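Local atomic coordinates of ribonuclease P protein component 3 (Thermococcus kodakarensis KOD1, PDB entry 3WYZ), a protein that probably serves as a protein subunit of ribonuclease P, the RNA-protein complex that cleaves the 5'-extranucleotides from tRNA precursors. Residues Met16-Glu21 with Ser177-Arg182; Val34-Lys39 with Gly60-Val65; Ser28-Glu33 with Trp183-Pro188. All blocks are in the same frame, centred on the assembly; numbering follows the deposited sequence.

In the fold
All three contacts lie in or beside the first two beta-alpha units of the TIM barrel-like fold, and all are partly buried. Contacts 1 and 3 both bring the chain after strand 173-176 against the first unit: contact 1 at the end of strand 14-18, contact 3 at the end of helix 21-30. Contact 2 lies within the next unit, between neighbouring strands and the helix that joins them. Their chemistry differs. Contact 1 is mostly polar, with a carboxylate and guanidinium network; contact 2 combines a parallel-strand bond with stacked aromatic rings between sheet and helix; contact 3, farthest of the three from the centre of the chain, is largely apolar. Contacts 1 and 2 meet where Val18 and Asp17 reach Thr37.

Contact 1 (Met16-Glu21 with Ser177-Arg182); sequences MDVRDE and SSAESR
Arg19 lays its guanidinium over Ser178 and across the side chain of Glu180, while its other edge grips Asp17. With CG anti to the carbonyl carbon (chi1 -61°), the extended side chain runs back beside its own strand to Asp17 and holds it side-on: NE of Arg19 meets OD1 of Asp17 at 3.1 Å, and NH2 of Arg19 takes the syn lone pair of Asp17 OD2 at 2.8 Å. A second donor reaches the same OD2 from above the carboxylate plane, the hydroxyl OG of Ser178 at 2.8 Å. Thr37 bonds to Asp17 OD1, so both oxygens of this buried carboxylate have more than one partner and its rotation is well fixed.

CB of Ser178 sits over one guanidinium face, 3.8 Å from NH2 of Arg19. At the edge, in the guanidinium plane, NH1 of Arg19 meets the anti lone pair of Glu180 OE2 at a longer 3.3 Å; the carboxylate is turned 43° from the guanidinium, and Lys39 shares this oxygen. Beneath the network, Arg19 N bonds to Ala179 O at 2.8 Å. The arrangement is a salt-bridge network of Asp17, Arg19 and Glu180 at the C-terminal ends of the first and last strands of a TIM barrel-like fold, where the loop after strand 173-176 passes beside strand 14-18.

Contact 2 (Val34-Lys39 with Gly60-Val65); sequences VVFTKK and GKYGKV
Phe36 and Tyr62 form an offset stack between the strand and the helix end of a beta-alpha-beta unit, in which strand 33-41 is joined through helix 48-62 to the parallel strand 65-70. The ring centroids are 3.8 Å apart and the planes only 6° from parallel, with the nearest atoms, CE2 of Phe36 and CZ of Tyr62, at 3.5 Å. The offset brings CB of Phe36 over the tyrosine face as well, 4.0 Å from the Tyr62 ring centroid, a CH-pi contact. On the opposite face of the Tyr62 ring lies CG of Lys61, so the phenol is sandwiched between its helix neighbour and the strand. Phe36 directs its ring to the helix with CG anti to the backbone N (chi1 -178°), and Tyr62, at the last turn of the helix, points its side chain toward the strand. With only an alanine at Tyr62, the Phe36 ring would probably lose the flat partner on one face, and His24 the ring it meets edge-to-face.

Around this pair, His24 of helix 21-30 meets the Tyr62 ring edge-to-face and also touches Phe36, while Leu58 packs on Phe36 and Val65. Gly63, just after the helix, leaves it with a positive phi of 95°; a side chain there would be jammed against the carbonyl O of Tyr62, and this turn delivers the chain into the next strand. On the strand side, CG2 of Val35 approaches CB of Lys64, whose amine bonds to Val217 O. The parallel pairing of Phe36 and Val65 begins with Phe36 N donating to Lys64 O at 3.1 Å, and it is reinforced by a CA-H...O contact from Val65 CA to Phe36 O, 3.3 Å apart.

Contact 3 (Ser28-Glu33 with Trp183-Pro188); sequences SDWFDE and WEVRGP
At the end of helix 21-30, the first helix of the TIM barrel-like fold, Trp30 and Phe31 meet the chain that runs from strand 173-176 into helix 188-198. The contact is largely apolar, and no hydrogen bond crosses it. Trp30 reaches out along the incoming chain with the six-membered half of its indole: CZ3 of Trp30 touches CG1 of Val185 at 3.4 Å, and CE3 of Trp30 lies 3.8 Å from Gly187 N. Val185 turns CG1 to the indole because that branch stands anti to its backbone N (chi1 -177°), and its side chain also touches Ala23 and Ala27 of helix 21-30. The indole lies along the backbone of Val185 to Gly187, with the carbonyl carbon of Val185 in its plane at the edge.

Phe31 approaches the same backbone from the neighbouring position. Its ring is used in two ways. Arg186 O meets the edge, near the ring plane, 3.3 Å from CZ of Phe31, while Pro188 lies over one face: CG of Pro188 is 4.1 Å from the Phe31 ring centroid, 26° off the normal, a CH-pi contact. CG of Pro188 is also 3.5 Å from Trp30 O and its CD lies near Trp30 CB, so the proline packs on the Phe31 face and against the backbone and CB of Trp30. Phe13 touches both Phe31 and Pro188 and extends this apolar cluster. Away from the interface, the Arg186 guanidinium turns back to its own loop, where NH1 of Arg186 donates to Trp183 O at 2.9 Å.

Gly187 is the N-cap residue of helix 188-198, and Pro188 begins its first turn; the two adjacent aromatic residues thus join the C-terminal end of one outer helix to the N-terminal start of another in the TIM barrel-like fold.

Contact 1 (Met16-Glu21 with Ser177-Arg182)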
loop_
_atom_site.group_PDB
_atom_site.type_symbol
_atom_site.label_atom_id
_atom_site.label_comp_id
_atom_site.label_asym_id
_atom_site.label_seq_id
_atom_site.Cartn_x
_atom_site.Cartn_y
_atom_site.Cartn_z
ATOM N N MET A 16 -5.955 -0.340 4.567
ATOM C CA MET A 16 -5.855 0.124 3.185
ATOM C C MET A 16 -5.681 -0.974 2.147
ATOM O O MET A 16 -5.877 -0.725 0.965
ATOM C CB MET A 16 -4.685 1.099 3.040
ATOM C CG MET A 16 -4.879 2.429 3.737
ATOM S SD MET A 16 -6.260 3.353 3.062
ATOM C CE MET A 16 -5.552 3.986 1.538
ATOM N N ASP A 17 -5.323 -2.180 2.571
ATOM C CA ASP A 17 -4.972 -3.228 1.623
ATOM C C ASP A 17 -5.211 -4.628 2.194
ATOM O O ASP A 17 -4.406 -5.144 2.958
ATOM C CB ASP A 17 -3.505 -3.033 1.213
ATOM C CG ASP A 17 -3.056 -3.962 0.107
ATOM O OD1 ASP A 17 -3.915 -4.568 -0.562
ATOM O OD2 ASP A 17 -1.820 -4.061 -0.090
ATOM N N VAL A 18 -6.354 -5.212 1.837
ATOM C CA VAL A 18 -6.635 -6.629 2.070
ATOM C C VAL A 18 -7.126 -7.232 0.755
ATOM O O VAL A 18 -7.871 -6.595 0.014
ATOM C CB VAL A 18 -7.673 -6.856 3.192
ATOM C CG1 VAL A 18 -7.098 -6.455 4.536
ATOM C CG2 VAL A 18 -8.948 -6.086 2.941
ATOM N N ARG A 19 -6.708 -8.461 0.472
ATOM C CA ARG A 19 -6.880 -9.042 -0.862
ATOM C C ARG A 19 -7.701 -10.334 -0.896
ATOM O O ARG A 19 -7.781 -10.980 -1.939
ATOM C CB ARG A 19 -5.501 -9.285 -1.475
ATOM C CG ARG A 19 -4.690 -8.014 -1.652
ATOM C CD ARG A 19 -3.198 -8.281 -1.699
ATOM N NE ARG A 19 -2.434 -7.037 -1.691
ATOM C CZ ARG A 19 -1.115 -6.961 -1.848
ATOM N NH1 ARG A 19 -0.390 -8.060 -2.036
ATOM N NH2 ARG A 19 -0.517 -5.775 -1.824
ATOM N N ASP A 20 -8.327 -10.683 0.228
ATOM C CA ASP A 20 -9.073 -11.938 0.371
ATOM C C ASP A 20 -10.450 -11.681 1.004
ATOM O O ASP A 20 -10.586 -10.817 1.878
ATOM C CB ASP A 20 -8.257 -12.910 1.235
ATOM C CG ASP A 20 -8.880 -14.292 1.327
ATOM O OD1 ASP A 20 -8.944 -14.991 0.295
ATOM O OD2 ASP A 20 -9.285 -14.694 2.436
ATOM N N GLU A 21 -11.459 -12.427 0.553
ATOM C CA GLU A 21 -12.829 -12.308 1.075
ATOM C C GLU A 21 -12.909 -12.467 2.590
ATOM O O GLU A 21 -13.437 -11.591 3.283
ATOM C CB GLU A 21 -13.749 -13.361 0.453
ATOM C CG GLU A 21 -14.599 -12.874 -0.703
ATOM C CD GLU A 21 -15.710 -13.847 -1.068
ATOM O OE1 GLU A 21 -15.690 -15.007 -0.596
ATOM O OE2 GLU A 21 -16.611 -13.449 -1.834
ATOM N N SER A 177 -1.619 -4.702 6.304
ATOM C CA SER A 177 -1.327 -6.127 6.303
ATOM C C SER A 177 -1.025 -6.634 4.898
ATOM O O SER A 177 -0.185 -7.522 4.729
ATOM C CB SER A 177 -2.498 -6.924 6.894
ATOM O OG SER A 177 -3.640 -6.878 6.044
ATOM N N SER A 178 -1.706 -6.072 3.898
ATOM C CA SER A 178 -1.660 -6.587 2.525
ATOM C C SER A 178 -1.993 -8.078 2.553
ATOM O O SER A 178 -1.342 -8.883 1.887
ATOM C CB SER A 178 -0.290 -6.337 1.877
ATOM O OG SER A 178 0.025 -4.955 1.859
ATOM N N ALA A 179 -3.012 -8.430 3.340
ATOM C CA ALA A 179 -3.335 -9.823 3.641
ATOM C C ALA A 179 -3.937 -10.529 2.438
ATOM O O ALA A 179 -4.826 -9.992 1.769
ATOM C CB ALA A 179 -4.284 -9.906 4.823
ATOM N N GLU A 180 -3.424 -11.724 2.155
ATOM C CA GLU A 180 -3.966 -12.579 1.104
ATOM C C GLU A 180 -4.712 -13.778 1.689
ATOM O O GLU A 180 -5.219 -14.621 0.947
ATOM C CB GLU A 180 -2.849 -13.022 0.156
ATOM C CG GLU A 180 -2.216 -11.836 -0.562
ATOM C CD GLU A 180 -1.300 -12.218 -1.710
ATOM O OE1 GLU A 180 -1.190 -13.424 -2.031
ATOM O OE2 GLU A 180 -0.688 -11.295 -2.295
ATOM N N SER A 181 -4.790 -13.839 3.017
ATOM C CA SER A 181 -5.620 -14.829 3.701
ATOM C C SER A 181 -6.066 -14.273 5.051
ATOM O O SER A 181 -5.494 -13.298 5.548
ATOM C CB SER A 181 -4.853 -16.146 3.902
ATOM O OG SER A 181 -3.851 -16.015 4.901
ATOM N N ARG A 182 -7.072 -14.911 5.643
ATOM C CA ARG A 182 -7.616 -14.489 6.935
ATOM C C ARG A 182 -6.566 -14.497 8.048
ATOM O O ARG A 182 -6.691 -13.774 9.040
ATOM C CB ARG A 182 -8.802 -15.386 7.332
ATOM C CG ARG A 182 -8.416 -16.814 7.695
ATOM C CD ARG A 182 -9.617 -17.747 7.722
ATOM N NE ARG A 182 -10.790 -17.142 8.358
ATOM C CZ ARG A 182 -10.961 -16.998 9.668
ATOM N NH1 ARG A 182 -10.039 -17.410 10.533
ATOM N NH2 ARG A 182 -12.070 -16.426 10.123
#

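Contact 2 (Val34-Lys39 with Gly60-Val65)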
loop_
_atom_site.group_PDB
_atom_site.type_symbol
_atom_site.label_atom_id
_atom_site.label_comp_id
_atom_site.label_asym_id
_atom_site.label_seq_id
_atom_site.Cartn_x
_atom_site.Cartn_y
_atom_site.Cartn_z
ATOM N N VAL A 34 -12.336 -0.721 5.549
ATOM C CA VAL A 34 -11.465 -1.734 4.964
ATOM C C VAL A 34 -11.536 -1.647 3.443
ATOM O O VAL A 34 -12.608 -1.783 2.856
ATOM C CB VAL A 34 -11.834 -3.159 5.432
ATOM C CG1 VAL A 34 -10.854 -4.176 4.869
ATOM C CG2 VAL A 34 -11.843 -3.239 6.951
ATOM N N VAL A 35 -10.387 -1.404 2.819
ATOM C CA VAL A 35 -10.281 -1.343 1.369
ATOM C C VAL A 35 -9.926 -2.729 0.820
ATOM O O VAL A 35 -8.938 -3.322 1.231
ATOM C CB VAL A 35 -9.205 -0.323 0.950
ATOM C CG1 VAL A 35 -9.061 -0.274 -0.568
ATOM C CG2 VAL A 35 -9.527 1.061 1.512
ATOM N N PHE A 36 -10.746 -3.246 -0.092
ATOM C CA PHE A 36 -10.453 -4.503 -0.767
ATOM C C PHE A 36 -9.592 -4.249 -2.001
ATOM O O PHE A 36 -9.960 -3.468 -2.874
ATOM C CB PHE A 36 -11.736 -5.229 -1.172
ATOM C CG PHE A 36 -11.487 -6.560 -1.832
ATOM C CD1 PHE A 36 -11.290 -6.642 -3.207
ATOM C CD2 PHE A 36 -11.438 -7.720 -1.079
ATOM C CE1 PHE A 36 -11.050 -7.862 -3.817
ATOM C CE2 PHE A 36 -11.201 -8.943 -1.681
ATOM C CZ PHE A 36 -11.008 -9.014 -3.052
ATOM N N THR A 37 -8.447 -4.919 -2.072
ATOM C CA THR A 37 -7.509 -4.735 -3.170
ATOM C C THR A 37 -7.588 -5.898 -4.162
ATOM O O THR A 37 -7.453 -7.064 -3.782
ATOM C CB THR A 37 -6.070 -4.616 -2.634
ATOM O OG1 THR A 37 -5.976 -3.474 -1.766
ATOM C CG2 THR A 37 -5.079 -4.468 -3.780
ATOM N N LYS A 38 -7.832 -5.572 -5.428
ATOM C CA LYS A 38 -7.791 -6.559 -6.497
ATOM C C LYS A 38 -6.382 -6.577 -7.079
ATOM O O LYS A 38 -5.908 -5.575 -7.611
ATOM C CB LYS A 38 -8.805 -6.218 -7.591
ATOM C CG LYS A 38 -8.863 -7.230 -8.727
ATOM C CD LYS A 38 -9.488 -6.631 -9.976
ATOM C CE LYS A 38 -9.610 -7.661 -11.093
ATOM N NZ LYS A 38 -8.294 -8.157 -11.579
ATOM N N LYS A 39 -5.716 -7.718 -6.964
ATOM C CA LYS A 39 -4.371 -7.887 -7.493
ATOM C C LYS A 39 -4.459 -8.097 -9.002
ATOM O O LYS A 39 -5.247 -8.920 -9.474
ATOM C CB LYS A 39 -3.690 -9.069 -6.807
ATOM C CG LYS A 39 -2.182 -9.117 -6.987
ATOM C CD LYS A 39 -1.539 -10.000 -5.928
ATOM C CE LYS A 39 -0.044 -10.141 -6.152
ATOM N NZ LYS A 39 0.623 -10.858 -5.031
ATOM N N GLY A 60 -19.770 -2.985 -5.541
ATOM C CA GLY A 60 -21.048 -3.424 -4.983
ATOM C C GLY A 60 -20.892 -4.442 -3.870
ATOM O O GLY A 60 -21.731 -4.532 -2.984
ATOM N N LYS A 61 -19.811 -5.212 -3.918
ATOM C CA LYS A 61 -19.549 -6.259 -2.933
ATOM C C LYS A 61 -18.839 -5.726 -1.682
ATOM O O LYS A 61 -19.244 -6.033 -0.557
ATOM C CB LYS A 61 -18.727 -7.380 -3.583
ATOM C CG LYS A 61 -18.255 -8.477 -2.646
ATOM C CD LYS A 61 -19.401 -9.152 -1.908
ATOM C CE LYS A 61 -18.891 -10.285 -1.030
ATOM N NZ LYS A 61 -18.241 -11.366 -1.825
ATOM N N TYR A 62 -17.777 -4.946 -1.883
ATOM C CA TYR A 62 -16.922 -4.484 -0.781
ATOM C C TYR A 62 -17.037 -2.998 -0.434
ATOM O O TYR A 62 -16.683 -2.605 0.677
ATOM C CB TYR A 62 -15.464 -4.788 -1.096
ATOM C CG TYR A 62 -15.188 -6.244 -1.357
ATOM C CD1 TYR A 62 -15.073 -7.148 -0.310
ATOM C CD2 TYR A 62 -15.033 -6.715 -2.656
ATOM C CE1 TYR A 62 -14.817 -8.485 -0.550
ATOM C CE2 TYR A 62 -14.772 -8.044 -2.908
ATOM C CZ TYR A 62 -14.663 -8.924 -1.856
ATOM O OH TYR A 62 -14.398 -10.247 -2.121
ATOM N N GLY A 63 -17.497 -2.181 -1.376
ATOM C CA GLY A 63 -17.620 -0.737 -1.168
ATOM C C GLY A 63 -16.402 0.014 -1.672
ATOM O O GLY A 63 -16.430 0.593 -2.760
ATOM N N LYS A 64 -15.337 0.014 -0.870
ATOM C CA LYS A 64 -14.073 0.650 -1.241
ATOM C C LYS A 64 -13.162 -0.372 -1.911
ATOM O O LYS A 64 -12.937 -1.460 -1.376
ATOM C CB LYS A 64 -13.382 1.232 -0.009
ATOM C CG LYS A 64 -14.170 2.334 0.686
ATOM C CD LYS A 64 -14.142 3.610 -0.133
ATOM C CE LYS A 64 -14.844 4.774 0.555
ATOM N NZ LYS A 64 -15.020 5.980 -0.311
ATOM N N VAL A 65 -12.636 -0.019 -3.077
ATOM C CA VAL A 65 -11.826 -0.937 -3.865
ATOM C C VAL A 65 -10.524 -0.273 -4.305
ATOM O O VAL A 65 -10.521 0.875 -4.763
ATOM C CB VAL A 65 -12.600 -1.455 -5.107
ATOM C CG1 VAL A 65 -11.717 -2.346 -5.970
ATOM C CG2 VAL A 65 -13.839 -2.230 -4.677
#

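Contact 3 (Ser28-Glu33 with Trp183-Pro188)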
loop_
_atom_site.group_PDB
_atom_site.type_symbol
_atom_site.label_atom_id
_atom_site.label_comp_id
_atom_site.label_asym_id
_atom_site.label_seq_id
_atom_site.Cartn_x
_atom_site.Cartn_y
_atom_site.Cartn_z
ATOM N N SER A 28 -13.120 -6.182 8.978
ATOM C CA SER A 28 -14.215 -5.214 9.140
ATOM C C SER A 28 -14.666 -5.018 10.601
ATOM O O SER A 28 -15.248 -3.985 10.937
ATOM C CB SER A 28 -15.405 -5.613 8.270
ATOM O OG SER A 28 -15.927 -6.875 8.665
ATOM N N ASP A 29 -14.403 -6.006 11.457
ATOM C CA ASP A 29 -14.656 -5.874 12.895
ATOM C C ASP A 29 -13.626 -4.983 13.586
ATOM O O ASP A 29 -13.970 -4.218 14.485
ATOM C CB ASP A 29 -14.631 -7.246 13.580
ATOM C CG ASP A 29 -15.845 -8.094 13.266
ATOM O OD1 ASP A 29 -16.849 -7.576 12.736
ATOM O OD2 ASP A 29 -15.793 -9.302 13.571
ATOM N N TRP A 30 -12.364 -5.104 13.180
ATOM C CA TRP A 30 -11.262 -4.422 13.868
ATOM C C TRP A 30 -10.986 -3.010 13.341
ATOM O O TRP A 30 -10.429 -2.182 14.062
ATOM C CB TRP A 30 -9.972 -5.246 13.776
ATOM C CG TRP A 30 -10.116 -6.678 14.193
ATOM C CD1 TRP A 30 -11.030 -7.192 15.062
ATOM C CD2 TRP A 30 -9.295 -7.777 13.776
ATOM N NE1 TRP A 30 -10.845 -8.543 15.198
ATOM C CE2 TRP A 30 -9.780 -8.928 14.428
ATOM C CE3 TRP A 30 -8.193 -7.898 12.916
ATOM C CZ2 TRP A 30 -9.206 -10.196 14.242
ATOM C CZ3 TRP A 30 -7.625 -9.156 12.731
ATOM C CH2 TRP A 30 -8.136 -10.289 13.388
ATOM N N PHE A 31 -11.344 -2.746 12.085
ATOM C CA PHE A 31 -11.078 -1.448 11.459
ATOM C C PHE A 31 -12.375 -0.746 11.079
ATOM O O PHE A 31 -13.375 -1.394 10.779
ATOM C CB PHE A 31 -10.195 -1.627 10.227
ATOM C CG PHE A 31 -8.827 -2.156 10.542
ATOM C CD1 PHE A 31 -8.585 -3.530 10.571
ATOM C CD2 PHE A 31 -7.778 -1.285 10.825
ATOM C CE1 PHE A 31 -7.325 -4.023 10.868
ATOM C CE2 PHE A 31 -6.515 -1.773 11.129
ATOM C CZ PHE A 31 -6.287 -3.143 11.150
ATOM N N ASP A 32 -12.340 0.582 11.094
ATOM C CA ASP A 32 -13.503 1.397 10.751
ATOM C C ASP A 32 -13.806 1.400 9.254
ATOM O O ASP A 32 -14.963 1.529 8.852
ATOM C CB ASP A 32 -13.303 2.826 11.248
ATOM C CG ASP A 32 -13.282 2.910 12.758
ATOM O OD1 ASP A 32 -12.293 2.461 13.374
ATOM O OD2 ASP A 32 -14.269 3.415 13.328
ATOM N N GLU A 33 -12.760 1.284 8.439
ATOM C CA GLU A 33 -12.905 1.132 6.996
ATOM C C GLU A 33 -11.915 0.090 6.512
ATOM O O GLU A 33 -10.785 0.025 7.000
ATOM C CB GLU A 33 -12.631 2.449 6.274
ATOM C CG GLU A 33 -13.452 3.629 6.766
ATOM C CD GLU A 33 -13.266 4.872 5.908
ATOM O OE1 GLU A 33 -13.449 4.772 4.672
ATOM O OE2 GLU A 33 -12.947 5.948 6.473
ATOM N N TRP A 183 -5.534 -15.318 7.870
ATOM C CA TRP A 183 -4.480 -15.492 8.864
ATOM C C TRP A 183 -3.503 -14.314 8.916
ATOM O O TRP A 183 -2.894 -14.057 9.957
ATOM C CB TRP A 183 -3.716 -16.792 8.579
ATOM C CG TRP A 183 -4.632 -17.971 8.394
ATOM C CD1 TRP A 183 -4.811 -18.706 7.252
ATOM C CD2 TRP A 183 -5.521 -18.522 9.369
ATOM N NE1 TRP A 183 -5.746 -19.690 7.464
ATOM C CE2 TRP A 183 -6.198 -19.601 8.754
ATOM C CE3 TRP A 183 -5.809 -18.215 10.706
ATOM C CZ2 TRP A 183 -7.143 -20.372 9.432
ATOM C CZ3 TRP A 183 -6.751 -18.983 11.377
ATOM C CH2 TRP A 183 -7.403 -20.047 10.738
ATOM N N GLU A 184 -3.364 -13.605 7.798
ATOM C CA GLU A 184 -2.429 -12.482 7.691
ATOM C C GLU A 184 -3.015 -11.136 8.150
ATOM O O GLU A 184 -2.302 -10.134 8.180
ATOM C CB GLU A 184 -1.924 -12.364 6.250
ATOM C CG GLU A 184 -1.212 -13.612 5.751
ATOM C CD GLU A 184 -0.626 -13.450 4.364
ATOM O OE1 GLU A 184 -0.870 -12.409 3.718
ATOM O OE2 GLU A 184 0.085 -14.372 3.911
ATOM N N VAL A 185 -4.299 -11.110 8.503
ATOM C CA VAL A 185 -4.934 -9.897 9.016
ATOM C C VAL A 185 -4.542 -9.701 10.480
ATOM O O VAL A 185 -4.664 -10.617 11.282
ATOM C CB VAL A 185 -6.474 -9.973 8.908
ATOM C CG1 VAL A 185 -7.125 -8.680 9.377
ATOM C CG2 VAL A 185 -6.895 -10.267 7.474
ATOM N N ARG A 186 -4.077 -8.500 10.816
ATOM C CA ARG A 186 -3.716 -8.153 12.191
ATOM C C ARG A 186 -4.445 -6.873 12.598
ATOM O O ARG A 186 -4.732 -6.016 11.766
ATOM C CB ARG A 186 -2.207 -7.939 12.321
ATOM C CG ARG A 186 -1.334 -9.109 11.883
ATOM C CD ARG A 186 -1.239 -10.226 12.916
ATOM N NE ARG A 186 -1.923 -11.447 12.479
ATOM C CZ ARG A 186 -2.870 -12.096 13.161
ATOM N NH1 ARG A 186 -3.408 -13.194 12.638
ATOM N NH2 ARG A 186 -3.291 -11.672 14.357
ATOM N N GLY A 187 -4.728 -6.745 13.889
ATOM C CA GLY A 187 -5.482 -5.605 14.403
ATOM C C GLY A 187 -4.681 -4.314 14.394
ATOM O O GLY A 187 -3.462 -4.346 14.222
ATOM N N PRO A 188 -5.363 -3.168 14.590
ATOM C CA PRO A 188 -4.707 -1.858 14.588
ATOM C C PRO A 188 -3.501 -1.785 15.518
ATOM O O PRO A 188 -2.465 -1.255 15.133
ATOM C CB PRO A 188 -5.803 -0.906 15.079
ATOM C CG PRO A 188 -7.085 -1.587 14.768
ATOM C CD PRO A 188 -6.809 -3.061 14.869
#